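PDB 3VPY: FHA domain-containing protein DDL from Arabidopsis thaliana, which probably recognises phosphothreonine-bearing partners, Dicer-like 1 among them, through the cleft of its forkhead-associated (FHA) domain. Local coordinates for residues A[38-43]-A[49-54]; A[63-68]-A[115-120]; A[85-90]-A[94-99]. All blocks are in the same frame, centred on the assembly; numbering follows the deposited sequence.

Interaction 1: A[38-43]-A[49-54]; sequences SCYLFG and ADIPTD
F42 and I51 have nearly equal first torsions, with CG of F42 and CG1 of I51 each turned anti to the carbonyl carbon (chi1 -64° and -67°); on bridged residues of parallel strands, both on one face of the sheet, this sets the two side chains next to one another, pointing the same way. CD1 of I51 reaches CZ of F42 at 3.6 Å, coming at the ring obliquely, while I51 CG2 lies 3.7 Å from F42 CD1. The methyl CG2 of T53 lies near the plane of the F42 ring, at its edge, with CB of F42 its nearest atom at 4.0 Å. With an alanine in place of F42, I51 and T53 would probably lose the aromatic surface they share, opening a gap between strand 51-52 and the core. Behind this apolar side the backbones are stitched together: I51 N bonds to L41 O at 3.0 Å, T53 N to G43 O at 2.8 Å, and G43 N to I51 O only weakly. Just before the short strand, the carboxylate of D50 stands in for a backbone acceptor. Its OD2 takes the N-H of L41 through the anti lone pair, at 2.8 Å and almost perfectly straight (179°), and D50 CB brushes the Y40 ring at CD1. The other oxygen, OD1, is bonded to Q37 NE2, so both ends of the carboxylate are held and its rotation is fixed. The chemistry thus implies a two-sided fastening, in which hydrophobic packing anchors the edge strand inward and a clamped aspartate, probably ionised, caps the end of the pairing, where the backbone bond from D50 N to L41 O is only weak.

Interaction 2: A[63-68]-A[115-120]; sequences AVIQYR and DTIKFG
The ring of F119 receives the methyl of A63 obliquely, with CB of A63 3.6 Å from CE1 and 4.1 Å from CD1 of the phenylalanine. Other partners complete its surroundings: the F42 ring meets it with planes about 35° apart, and T96 touches both F119 and A63. F42 stands on strand 39-43, which is the neighbour of strand 63-73 and is joined to A63 by backbone hydrogen bonding, so the F119 ring bears on two adjacent strands of the mixed sheet at once. The small alanine lets the ring come close to strand 63-73, although the CA atoms of A63 and F119 are still 8.0 Å apart. The second point of contact is aliphatic. I65 and I117 reach toward each other tip to tip, their CD1 atoms 4.1 Å apart. Both chains are extended, with chi2 of 175° in I65 and 168° in I117, which sets CD1 anti to CA and points each terminal methyl at the other sheet. I65 also touches F42 and L111, and I117 packs on I87 of strand 79-89. Contact here is made wholly by apolar side chains, and the area shared by the two segments is small, 121 Å², because each strand finds its backbone partners within its own sheet; I65, for example, is hydrogen-bonded through its backbone to Y40. Facing layers joined in this way, with side chains from both filling the space between, are characteristic of a beta-sandwich, the fold of FHA domains.

Interaction 3: A[85-90]-A[94-99]; sequences PYIMDL and NKTYIN
D89 and T96 lie alongside one another with their side chains running in opposite senses, a course that brings OG1 of the threonine next to the carboxylate. T96 OG1 donates to D89 OD1 at 2.8 Å, and OD1 accepts through its anti lone pair, the one turned away from the other oxygen. CG of D89 stands opposite the backbone N (chi1 176°), which turns the carboxylate toward T96. The same oxygen is bonded to S92 OG, and OD2 has a weak bond from G91 N, so the acid is gripped by its partner in the facing sheet and by the turn between the segments. T96 OG1 has in addition a weak bond with H62 ND1.

The methyl side of T96 meets a different kind of partner. I87 reaches toward T96 tip to tip, its CD1 3.7 Å from CG2 of the threonine. The other branch of I87 serves I98: these two side chains pass in opposite directions, and I87 CG2 lies 3.6 Å from I98 CD1 and 4.1 Å from CG1. The forked shape of I87 therefore spans two residues of the opposing strand. Strands 85-89 and 96-98 belong to different sheets of the FHA beta-sandwich, their axes 8.2 Å apart at closest and inclined at 149°, and the turn joining them crosses from one layer to the other. In FHA domains of relatives the corresponding turn contributes to the phosphothreonine cleft, so the bonds of D89 to S92 and G91 are consistent with a brace beneath that loop. I87 also packs on F119 of strand 116-119, and I98 touches Y109 and I103.

Along the chain, interaction 1 closes before interaction 2 opens, and interaction 3 is nested inside the loop that interaction 2 closes. The centres of interactions 2 and 3 lie about 5 Å apart, those of 1 and 2 about 9 Å, and those of 1 and 3 about 12 Å. Strands 51-52, 39-43, 63-73 and 79-89 follow one another across the mixed sheet, while 116-119 and 96-98 are neighbours in the antiparallel one. Interaction 1 thus pairs strands within a layer, whereas interactions 2 and 3 bridge the layers. Together they contribute to the packing of the sandwich from which, as in other FHA domains, the loops of the phosphothreonine cleft probably project.

Interaction 1: A[38-43]-A[49-54]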
ATOM      1  N   SER A  38       7.728   5.212   5.668  1.00 17.47           N
ATOM      2  CA  SER A  38       7.583   5.599   4.271  1.00 17.02           C
ATOM      3  C   SER A  38       7.582   4.410   3.321  1.00 17.06           C
ATOM      4  O   SER A  38       7.205   4.547   2.148  1.00 16.50           O
ATOM      5  CB  SER A  38       8.679   6.608   3.883  1.00 18.16           C
ATOM      6  OG  SER A  38       9.961   6.037   4.104  1.00 18.70           O
ATOM      7  N   CYS A  39       7.983   3.243   3.822  1.00 18.35           N
ATOM      8  CA  CYS A  39       7.993   2.031   3.011  1.00 17.15           C
ATOM      9  C   CYS A  39       7.726   0.782   3.852  1.00 16.74           C
ATOM     10  O   CYS A  39       8.228   0.643   4.983  1.00 16.79           O
ATOM     11  CB  CYS A  39       9.316   1.932   2.252  1.00 19.57           C
ATOM     12  SG  CYS A  39       9.437   0.559   1.132  1.00 24.22           S
ATOM     13  N   TYR A  40       6.890  -0.095   3.315  1.00 14.08           N
ATOM     14  CA  TYR A  40       6.609  -1.388   3.932  1.00 14.04           C
ATOM     15  C   TYR A  40       6.994  -2.543   3.013  1.00 13.69           C
ATOM     16  O   TYR A  40       6.454  -2.679   1.914  1.00 13.41           O
ATOM     17  CB  TYR A  40       5.128  -1.512   4.311  1.00 13.51           C
ATOM     18  CG  TYR A  40       4.726  -0.638   5.484  1.00 14.40           C
ATOM     19  CD1 TYR A  40       4.742  -1.134   6.782  1.00 13.38           C
ATOM     20  CD2 TYR A  40       4.342   0.689   5.290  1.00 13.85           C
ATOM     21  CE1 TYR A  40       4.380  -0.315   7.876  1.00 13.57           C
ATOM     22  CE2 TYR A  40       3.986   1.499   6.362  1.00 15.29           C
ATOM     23  CZ  TYR A  40       3.999   0.986   7.660  1.00 15.46           C
ATOM     24  OH  TYR A  40       3.635   1.769   8.744  1.00 16.44           O
ATOM     25  N   LEU A  41       7.926  -3.372   3.479  1.00 13.52           N
ATOM     26  CA  LEU A  41       8.349  -4.561   2.743  1.00 13.94           C
ATOM     27  C   LEU A  41       7.497  -5.764   3.105  1.00 13.25           C
ATOM     28  O   LEU A  41       7.357  -6.096   4.277  1.00 13.56           O
ATOM     29  CB  LEU A  41       9.822  -4.866   3.043  1.00 14.52           C
ATOM     30  CG  LEU A  41      10.379  -6.153   2.442  1.00 14.37           C
ATOM     31  CD1 LEU A  41      10.316  -6.132   0.905  1.00 14.16           C
ATOM     32  CD2 LEU A  41      11.804  -6.375   2.922  1.00 15.99           C
ATOM     33  N   PHE A  42       6.942  -6.413   2.083  1.00 13.26           N
ATOM     34  CA  PHE A  42       6.194  -7.667   2.238  1.00 13.42           C
ATOM     35  C   PHE A  42       7.051  -8.811   1.734  1.00 13.78           C
ATOM     36  O   PHE A  42       7.598  -8.754   0.628  1.00 14.11           O
ATOM     37  CB  PHE A  42       4.929  -7.626   1.392  1.00 13.29           C
ATOM     38  CG  PHE A  42       3.950  -6.567   1.831  1.00 13.14           C
ATOM     39  CD1 PHE A  42       2.829  -6.925   2.587  1.00 13.68           C
ATOM     40  CD2 PHE A  42       4.159  -5.224   1.517  1.00 13.83           C
ATOM     41  CE1 PHE A  42       1.911  -5.944   3.008  1.00 15.46           C
ATOM     42  CE2 PHE A  42       3.265  -4.215   1.953  1.00 14.23           C
ATOM     43  CZ  PHE A  42       2.136  -4.579   2.694  1.00 14.71           C
ATOM     44  N   GLY A  43       7.145  -9.872   2.521  1.00 13.22           N
ATOM     45  CA  GLY A  43       7.911 -11.016   2.068  1.00 13.74           C
ATOM     46  C   GLY A  43       7.926 -12.154   3.046  1.00 15.18           C
ATOM     47  O   GLY A  43       7.502 -12.008   4.200  1.00 15.09           O
ATOM     48  N   ALA A  49      11.287  -8.615   6.405  1.00 20.96           N
ATOM     49  CA  ALA A  49       9.939  -8.129   6.067  1.00 19.09           C
ATOM     50  C   ALA A  49       9.304  -7.287   7.194  1.00 19.12           C
ATOM     51  O   ALA A  49       9.377  -7.646   8.384  1.00 19.59           O
ATOM     52  CB  ALA A  49       9.040  -9.277   5.684  1.00 19.02           C
ATOM     53  N   ASP A  50       8.711  -6.156   6.819  1.00 18.15           N
ATOM     54  CA  ASP A  50       7.830  -5.411   7.736  1.00 17.90           C
ATOM     55  C   ASP A  50       6.517  -6.131   7.983  1.00 18.03           C
ATOM     56  O   ASP A  50       5.986  -6.130   9.103  1.00 18.98           O
ATOM     57  CB  ASP A  50       7.525  -4.028   7.186  1.00 16.95           C
ATOM     58  CG  ASP A  50       8.755  -3.186   7.071  1.00 18.97           C
ATOM     59  OD1 ASP A  50       9.380  -2.913   8.127  1.00 19.75           O
ATOM     60  OD2 ASP A  50       9.130  -2.827   5.933  1.00 18.38           O
ATOM     61  N   ILE A  51       5.977  -6.720   6.922  1.00 17.54           N
ATOM     62  CA  ILE A  51       4.736  -7.481   7.005  1.00 16.66           C
ATOM     63  C   ILE A  51       5.014  -8.856   6.422  1.00 17.42           C
ATOM     64  O   ILE A  51       5.260  -8.977   5.246  1.00 15.15           O
ATOM     65  CB  ILE A  51       3.581  -6.746   6.301  1.00 16.76           C
ATOM     66  CG1 ILE A  51       3.243  -5.453   7.079  1.00 16.38           C
ATOM     67  CG2 ILE A  51       2.323  -7.655   6.220  1.00 15.48           C
ATOM     68  CD1 ILE A  51       2.340  -4.472   6.312  1.00 17.28           C
ATOM     69  N   PRO A  52       5.032  -9.898   7.267  1.00 18.02           N
ATOM     70  CA  PRO A  52       5.469 -11.180   6.723  1.00 18.68           C
ATOM     71  C   PRO A  52       4.360 -11.798   5.886  1.00 17.71           C
ATOM     72  O   PRO A  52       3.178 -11.691   6.236  1.00 18.37           O
ATOM     73  CB  PRO A  52       5.781 -12.026   7.975  1.00 19.87           C
ATOM     74  CG  PRO A  52       5.056 -11.363   9.090  1.00 21.49           C
ATOM     75  CD  PRO A  52       4.630  -9.979   8.681  1.00 19.39           C
ATOM     76  N   THR A  53       4.739 -12.385   4.759  1.00 16.99           N
ATOM     77  CA  THR A  53       3.816 -13.114   3.904  1.00 16.24           C
ATOM     78  C   THR A  53       4.276 -14.563   3.917  1.00 16.82           C
ATOM     79  O   THR A  53       5.119 -14.988   3.114  1.00 16.54           O
ATOM     80  CB  THR A  53       3.789 -12.538   2.471  1.00 15.78           C
ATOM     81  OG1 THR A  53       5.117 -12.600   1.907  1.00 17.24           O
ATOM     82  CG2 THR A  53       3.286 -11.107   2.509  1.00 14.40           C
ATOM     83  N   ASP A  54       3.733 -15.321   4.860  1.00 15.94           N
ATOM     84  CA  ASP A  54       4.260 -16.649   5.177  1.00 17.03           C
ATOM     85  C   ASP A  54       3.909 -17.750   4.164  1.00 16.53           C
ATOM     86  O   ASP A  54       4.529 -18.807   4.172  1.00 16.64           O
ATOM     87  CB  ASP A  54       3.799 -17.062   6.580  1.00 18.40           C
ATOM     88  CG  ASP A  54       4.478 -16.258   7.696  1.00 23.33           C
ATOM     89  OD1 ASP A  54       5.660 -15.848   7.558  1.00 28.36           O
ATOM     90  OD2 ASP A  54       3.823 -16.062   8.745  1.00 29.18           O
TER

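Interaction 2: A[63-68]-A[115-120]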
ATOM      1  N   ALA A  63       7.213  -7.750  -2.379  1.00 12.28           N
ATOM      2  CA  ALA A  63       6.673  -6.476  -2.879  1.00 12.38           C
ATOM      3  C   ALA A  63       6.912  -5.416  -1.821  1.00 11.79           C
ATOM      4  O   ALA A  63       7.070  -5.737  -0.634  1.00 11.88           O
ATOM      5  CB  ALA A  63       5.197  -6.595  -3.147  1.00 11.87           C
ATOM      6  N   VAL A  64       6.933  -4.153  -2.243  1.00 12.18           N
ATOM      7  CA  VAL A  64       6.945  -3.044  -1.289  1.00 13.42           C
ATOM      8  C   VAL A  64       5.724  -2.132  -1.525  1.00 12.73           C
ATOM      9  O   VAL A  64       5.252  -1.996  -2.653  1.00 13.27           O
ATOM     10  CB  VAL A  64       8.293  -2.245  -1.358  1.00 14.87           C
ATOM     11  CG1 VAL A  64       8.501  -1.546  -2.721  1.00 15.40           C
ATOM     12  CG2 VAL A  64       8.391  -1.248  -0.239  1.00 20.49           C
ATOM     13  N   ILE A  65       5.185  -1.571  -0.456  1.00 12.46           N
ATOM     14  CA  ILE A  65       4.307  -0.403  -0.596  1.00 12.30           C
ATOM     15  C   ILE A  65       5.139   0.804  -0.194  1.00 13.24           C
ATOM     16  O   ILE A  65       5.637   0.882   0.945  1.00 13.12           O
ATOM     17  CB  ILE A  65       2.998  -0.519   0.221  1.00 11.98           C
ATOM     18  CG1 ILE A  65       2.108  -1.589  -0.425  1.00 11.81           C
ATOM     19  CG2 ILE A  65       2.269   0.843   0.253  1.00 13.37           C
ATOM     20  CD1 ILE A  65       0.814  -1.945   0.316  1.00 12.20           C
ATOM     21  N   GLN A  66       5.328   1.699  -1.170  1.00 12.63           N
ATOM     22  CA  GLN A  66       6.212   2.839  -1.052  1.00 13.91           C
ATOM     23  C   GLN A  66       5.369   4.094  -1.080  1.00 13.37           C
ATOM     24  O   GLN A  66       4.604   4.284  -2.037  1.00 13.20           O
ATOM     25  CB  GLN A  66       7.169   2.867  -2.248  1.00 14.06           C
ATOM     26  CG  GLN A  66       8.056   4.105  -2.264  1.00 15.76           C
ATOM     27  CD  GLN A  66       9.096   4.066  -1.164  1.00 17.88           C
ATOM     28  OE1 GLN A  66       9.919   3.143  -1.113  1.00 18.92           O
ATOM     29  NE2 GLN A  66       9.065   5.053  -0.270  1.00 17.59           N
ATOM     30  N   TYR A  67       5.471   4.911  -0.032  1.00 13.28           N
ATOM     31  CA  TYR A  67       4.853   6.241  -0.025  1.00 13.33           C
ATOM     32  C   TYR A  67       5.739   7.226  -0.760  1.00 14.62           C
ATOM     33  O   TYR A  67       6.941   7.218  -0.568  1.00 16.61           O
ATOM     34  CB  TYR A  67       4.527   6.699   1.421  1.00 14.70           C
ATOM     35  CG  TYR A  67       3.377   5.904   1.965  1.00 13.25           C
ATOM     36  CD1 TYR A  67       2.072   6.223   1.616  1.00 14.08           C
ATOM     37  CD2 TYR A  67       3.590   4.785   2.768  1.00 14.05           C
ATOM     38  CE1 TYR A  67       0.998   5.457   2.043  1.00 14.62           C
ATOM     39  CE2 TYR A  67       2.513   4.013   3.217  1.00 14.04           C
ATOM     40  CZ  TYR A  67       1.224   4.366   2.859  1.00 13.53           C
ATOM     41  OH  TYR A  67       0.162   3.591   3.281  1.00 14.75           O
ATOM     42  N   ARG A  68       5.123   8.021  -1.638  1.00 13.59           N
ATOM     43  CA  ARG A  68       5.796   8.998  -2.495  1.00 14.52           C
ATOM     44  C   ARG A  68       5.076  10.345  -2.473  1.00 14.69           C
ATOM     45  O   ARG A  68       3.838  10.410  -2.612  1.00 14.59           O
ATOM     46  CB  ARG A  68       5.851   8.473  -3.943  1.00 13.92           C
ATOM     47  CG  ARG A  68       6.681   7.194  -4.117  1.00 14.02           C
ATOM     48  CD  ARG A  68       6.420   6.575  -5.488  1.00 14.81           C
ATOM     49  NE  ARG A  68       6.931   7.445  -6.552  1.00 15.45           N
ATOM     50  CZ  ARG A  68       6.448   7.507  -7.794  1.00 14.59           C
ATOM     51  NH1 ARG A  68       5.407   6.771  -8.155  1.00 19.46           N
ATOM     52  NH2 ARG A  68       6.976   8.350  -8.672  1.00 17.17           N
ATOM     53  N   ASP A 115      -8.807  -1.002  -2.595  1.00 13.56           N
ATOM     54  CA  ASP A 115      -8.046  -1.950  -3.392  1.00 13.39           C
ATOM     55  C   ASP A 115      -7.831  -3.248  -2.627  1.00 13.49           C
ATOM     56  O   ASP A 115      -7.567  -3.219  -1.421  1.00 13.16           O
ATOM     57  CB  ASP A 115      -6.666  -1.403  -3.750  1.00 12.71           C
ATOM     58  CG  ASP A 115      -6.685  -0.464  -4.940  1.00 13.40           C
ATOM     59  OD1 ASP A 115      -7.710  -0.386  -5.638  1.00 14.48           O
ATOM     60  OD2 ASP A 115      -5.632   0.171  -5.174  1.00 15.52           O
ATOM     61  N   THR A 116      -7.897  -4.371  -3.339  1.00 13.23           N
ATOM     62  CA  THR A 116      -7.525  -5.653  -2.750  1.00 13.96           C
ATOM     63  C   THR A 116      -6.183  -6.084  -3.301  1.00 14.52           C
ATOM     64  O   THR A 116      -5.945  -6.025  -4.498  1.00 15.24           O
ATOM     65  CB  THR A 116      -8.562  -6.734  -3.050  1.00 15.13           C
ATOM     66  OG1 THR A 116      -9.836  -6.291  -2.568  1.00 17.32           O
ATOM     67  CG2 THR A 116      -8.183  -8.031  -2.352  1.00 16.75           C
ATOM     68  N   ILE A 117      -5.328  -6.537  -2.412  1.00 13.69           N
ATOM     69  CA  ILE A 117      -3.977  -6.946  -2.759  1.00 13.87           C
ATOM     70  C   ILE A 117      -3.775  -8.400  -2.379  1.00 13.30           C
ATOM     71  O   ILE A 117      -4.185  -8.829  -1.293  1.00 13.01           O
ATOM     72  CB  ILE A 117      -2.972  -6.081  -1.997  1.00 15.05           C
ATOM     73  CG1 ILE A 117      -3.214  -4.608  -2.346  1.00 17.93           C
ATOM     74  CG2 ILE A 117      -1.552  -6.492  -2.330  1.00 16.35           C
ATOM     75  CD1 ILE A 117      -2.481  -3.640  -1.444  1.00 22.23           C
ATOM     76  N   LYS A 118      -3.119  -9.142  -3.262  1.00 12.30           N
ATOM     77  CA  LYS A 118      -2.785 -10.548  -2.989  1.00 13.76           C
ATOM     78  C   LYS A 118      -1.387 -10.819  -3.490  1.00 13.67           C
ATOM     79  O   LYS A 118      -1.036 -10.383  -4.595  1.00 13.78           O
ATOM     80  CB  LYS A 118      -3.755 -11.478  -3.706  1.00 14.43           C
ATOM     81  CG  LYS A 118      -3.522 -12.968  -3.445  1.00 18.60           C
ATOM     82  CD  LYS A 118      -4.354 -13.785  -4.420  1.00 26.47           C
ATOM     83  CE  LYS A 118      -4.397 -15.231  -4.059  1.00 30.18           C
ATOM     84  NZ  LYS A 118      -5.718 -15.819  -4.489  1.00 35.09           N
ATOM     85  N   PHE A 119      -0.613 -11.563  -2.701  1.00 12.95           N
ATOM     86  CA  PHE A 119       0.751 -11.901  -3.083  1.00 12.82           C
ATOM     87  C   PHE A 119       0.788 -13.368  -3.466  1.00 13.77           C
ATOM     88  O   PHE A 119       0.338 -14.235  -2.707  1.00 14.37           O
ATOM     89  CB  PHE A 119       1.727 -11.585  -1.929  1.00 12.47           C
ATOM     90  CG  PHE A 119       1.649 -10.162  -1.451  1.00 12.97           C
ATOM     91  CD1 PHE A 119       2.138  -9.116  -2.254  1.00 14.77           C
ATOM     92  CD2 PHE A 119       1.093  -9.848  -0.207  1.00 14.61           C
ATOM     93  CE1 PHE A 119       2.070  -7.760  -1.819  1.00 14.82           C
ATOM     94  CE2 PHE A 119       1.010  -8.509   0.234  1.00 15.84           C
ATOM     95  CZ  PHE A 119       1.503  -7.458  -0.588  1.00 15.84           C
ATOM     96  N   GLY A 120       1.337 -13.638  -4.648  1.00 14.18           N
ATOM     97  CA  GLY A 120       1.453 -14.974  -5.179  1.00 15.78           C
ATOM     98  C   GLY A 120       0.136 -15.725  -5.206  1.00 16.36           C
ATOM     99  O   GLY A 120      -0.885 -15.193  -5.654  1.00 17.10           O
TER

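Interaction 3: A[85-90]-A[94-99]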
ATOM      1  N   PRO A  85       0.263   6.145  -1.521  1.00 12.91           N
ATOM      2  CA  PRO A  85       0.822   4.791  -1.550  1.00 12.50           C
ATOM      3  C   PRO A  85       0.968   4.257  -2.965  1.00 12.16           C
ATOM      4  O   PRO A  85       0.053   4.421  -3.775  1.00 13.28           O
ATOM      5  CB  PRO A  85      -0.222   3.956  -0.801  1.00 12.31           C
ATOM      6  CG  PRO A  85      -1.529   4.666  -1.074  1.00 12.22           C
ATOM      7  CD  PRO A  85      -1.185   6.148  -1.206  1.00 13.35           C
ATOM      8  N   TYR A  86       2.118   3.625  -3.237  1.00 12.19           N
ATOM      9  CA  TYR A  86       2.376   2.904  -4.504  1.00 13.02           C
ATOM     10  C   TYR A  86       2.893   1.515  -4.195  1.00 12.87           C
ATOM     11  O   TYR A  86       3.705   1.357  -3.284  1.00 14.79           O
ATOM     12  CB  TYR A  86       3.447   3.635  -5.338  1.00 13.00           C
ATOM     13  CG  TYR A  86       2.941   4.962  -5.784  1.00 14.17           C
ATOM     14  CD1 TYR A  86       2.515   5.171  -7.101  1.00 11.99           C
ATOM     15  CD2 TYR A  86       2.871   6.033  -4.878  1.00 15.14           C
ATOM     16  CE1 TYR A  86       2.000   6.430  -7.488  1.00 13.65           C
ATOM     17  CE2 TYR A  86       2.372   7.265  -5.246  1.00 12.14           C
ATOM     18  CZ  TYR A  86       1.931   7.460  -6.545  1.00 14.82           C
ATOM     19  OH  TYR A  86       1.439   8.691  -6.870  1.00 15.47           O
ATOM     20  N   ILE A  87       2.442   0.513  -4.927  1.00 12.62           N
ATOM     21  CA  ILE A  87       2.988  -0.835  -4.708  1.00 12.29           C
ATOM     22  C   ILE A  87       3.999  -1.143  -5.814  1.00 13.41           C
ATOM     23  O   ILE A  87       3.840  -0.675  -6.944  1.00 13.03           O
ATOM     24  CB  ILE A  87       1.865  -1.911  -4.629  1.00 12.64           C
ATOM     25  CG1 ILE A  87       2.406  -3.258  -4.144  1.00 12.48           C
ATOM     26  CG2 ILE A  87       1.143  -2.064  -5.987  1.00 13.79           C
ATOM     27  CD1 ILE A  87       1.325  -4.185  -3.664  1.00 13.93           C
HETATM   28  N   MSE A  88       5.028  -1.928  -5.488  1.00 13.36           N
HETATM   29  CA  MSE A  88       5.976  -2.383  -6.494  1.00 15.54           C
HETATM   30  C   MSE A  88       6.324  -3.840  -6.209  1.00 13.84           C
HETATM   31  O   MSE A  88       6.733  -4.181  -5.090  1.00 13.48           O
HETATM   32  CB  MSE A  88       7.250  -1.519  -6.500  1.00 16.18           C
HETATM   33  CG  MSE A  88       8.232  -1.992  -7.532  1.00 17.53           C
HETATM   34 SE   MSE A  88       9.833  -0.873  -7.684  1.00 26.99          SE
HETATM   35  CE  MSE A  88       9.202   0.577  -8.772  1.00 28.11           C
ATOM     36  N   ASP A  89       6.125  -4.691  -7.213  1.00 12.96           N
ATOM     37  CA  ASP A  89       6.533  -6.080  -7.103  1.00 13.15           C
ATOM     38  C   ASP A  89       8.031  -6.188  -7.390  1.00 14.63           C
ATOM     39  O   ASP A  89       8.549  -5.555  -8.316  1.00 15.42           O
ATOM     40  CB  ASP A  89       5.739  -6.962  -8.044  1.00 13.98           C
ATOM     41  CG  ASP A  89       6.211  -8.388  -8.020  1.00 12.91           C
ATOM     42  OD1 ASP A  89       5.629  -9.184  -7.260  1.00 14.00           O
ATOM     43  OD2 ASP A  89       7.177  -8.717  -8.718  1.00 14.58           O
ATOM     44  N   LEU A  90       8.722  -7.021  -6.617  1.00 14.18           N
ATOM     45  CA  LEU A  90      10.181  -7.056  -6.699  1.00 16.41           C
ATOM     46  C   LEU A  90      10.673  -8.199  -7.573  1.00 16.95           C
ATOM     47  O   LEU A  90      11.748  -8.772  -7.317  1.00 20.24           O
ATOM     48  CB  LEU A  90      10.812  -7.117  -5.294  1.00 16.23           C
ATOM     49  CG  LEU A  90      10.363  -5.992  -4.351  1.00 15.94           C
ATOM     50  CD1 LEU A  90      10.887  -6.192  -2.940  1.00 18.02           C
ATOM     51  CD2 LEU A  90      10.847  -4.656  -4.871  1.00 16.01           C
ATOM     52  N   ASN A  94       5.699 -15.638  -8.386  1.00 15.19           N
ATOM     53  CA  ASN A  94       4.259 -15.869  -8.381  1.00 14.81           C
ATOM     54  C   ASN A  94       3.407 -14.603  -8.402  1.00 14.21           C
ATOM     55  O   ASN A  94       2.187 -14.682  -8.332  1.00 14.07           O
ATOM     56  CB  ASN A  94       3.910 -16.825  -7.223  1.00 14.04           C
ATOM     57  CG  ASN A  94       4.537 -18.186  -7.451  1.00 15.98           C
ATOM     58  OD1 ASN A  94       5.145 -18.804  -6.554  1.00 16.98           O
ATOM     59  ND2 ASN A  94       4.451 -18.629  -8.686  1.00 14.54           N
ATOM     60  N   LYS A  95       4.070 -13.446  -8.513  1.00 14.47           N
ATOM     61  CA  LYS A  95       3.402 -12.181  -8.860  1.00 14.29           C
ATOM     62  C   LYS A  95       2.699 -11.484  -7.700  1.00 14.05           C
ATOM     63  O   LYS A  95       2.502 -12.061  -6.617  1.00 12.92           O
ATOM     64  CB  LYS A  95       2.421 -12.356 -10.041  1.00 14.94           C
ATOM     65  CG  LYS A  95       3.010 -13.084 -11.274  1.00 16.07           C
ATOM     66  CD  LYS A  95       2.110 -12.951 -12.475  1.00 18.70           C
ATOM     67  CE  LYS A  95       2.570 -13.831 -13.641  1.00 24.81           C
ATOM     68  NZ  LYS A  95       1.425 -14.112 -14.547  1.00 28.86           N
ATOM     69  N   THR A  96       2.341 -10.226  -7.933  1.00 13.11           N
ATOM     70  CA  THR A  96       1.535  -9.457  -7.001  1.00 12.69           C
ATOM     71  C   THR A  96       0.309  -9.001  -7.762  1.00 13.21           C
ATOM     72  O   THR A  96       0.439  -8.525  -8.891  1.00 13.63           O
ATOM     73  CB  THR A  96       2.308  -8.224  -6.489  1.00 12.13           C
ATOM     74  OG1 THR A  96       3.420  -8.669  -5.699  1.00 12.16           O
ATOM     75  CG2 THR A  96       1.416  -7.305  -5.617  1.00 14.06           C
ATOM     76  N   TYR A  97      -0.863  -9.139  -7.138  1.00 12.98           N
ATOM     77  CA  TYR A  97      -2.161  -8.835  -7.784  1.00 13.42           C
ATOM     78  C   TYR A  97      -2.854  -7.673  -7.096  1.00 13.49           C
ATOM     79  O   TYR A  97      -2.929  -7.633  -5.871  1.00 12.27           O
ATOM     80  CB  TYR A  97      -3.087 -10.053  -7.705  1.00 14.07           C
ATOM     81  CG  TYR A  97      -2.563 -11.257  -8.424  1.00 14.14           C
ATOM     82  CD1 TYR A  97      -2.984 -11.556  -9.713  1.00 16.20           C
ATOM     83  CD2 TYR A  97      -1.649 -12.118  -7.812  1.00 15.69           C
ATOM     84  CE1 TYR A  97      -2.506 -12.662 -10.391  1.00 15.97           C
ATOM     85  CE2 TYR A  97      -1.158 -13.246  -8.489  1.00 14.94           C
ATOM     86  CZ  TYR A  97      -1.600 -13.514  -9.778  1.00 16.05           C
ATOM     87  OH  TYR A  97      -1.145 -14.631 -10.448  1.00 18.52           O
ATOM     88  N   ILE A  98      -3.334  -6.711  -7.890  1.00 13.22           N
ATOM     89  CA  ILE A  98      -4.166  -5.638  -7.364  1.00 14.42           C
ATOM     90  C   ILE A  98      -5.520  -5.841  -8.009  1.00 13.78           C
ATOM     91  O   ILE A  98      -5.635  -5.878  -9.243  1.00 13.99           O
ATOM     92  CB  ILE A  98      -3.665  -4.237  -7.774  1.00 14.99           C
ATOM     93  CG1 ILE A  98      -2.219  -3.988  -7.364  1.00 17.31           C
ATOM     94  CG2 ILE A  98      -4.563  -3.129  -7.193  1.00 16.58           C
ATOM     95  CD1 ILE A  98      -1.701  -2.679  -8.024  1.00 17.13           C
ATOM     96  N   ASN A  99      -6.550  -5.991  -7.190  1.00 14.32           N
ATOM     97  CA  ASN A  99      -7.897  -6.230  -7.741  1.00 14.91           C
ATOM     98  C   ASN A  99      -7.915  -7.361  -8.776  1.00 16.14           C
ATOM     99  O   ASN A  99      -8.488  -7.236  -9.880  1.00 16.06           O
ATOM    100  CB  ASN A  99      -8.474  -4.902  -8.281  1.00 16.16           C
ATOM    101  CG  ASN A  99      -8.521  -3.822  -7.202  1.00 15.76           C
ATOM    102  OD1 ASN A  99      -8.859  -4.104  -6.058  1.00 17.10           O
ATOM    103  ND2 ASN A  99      -8.134  -2.612  -7.551  1.00 17.65           N
TER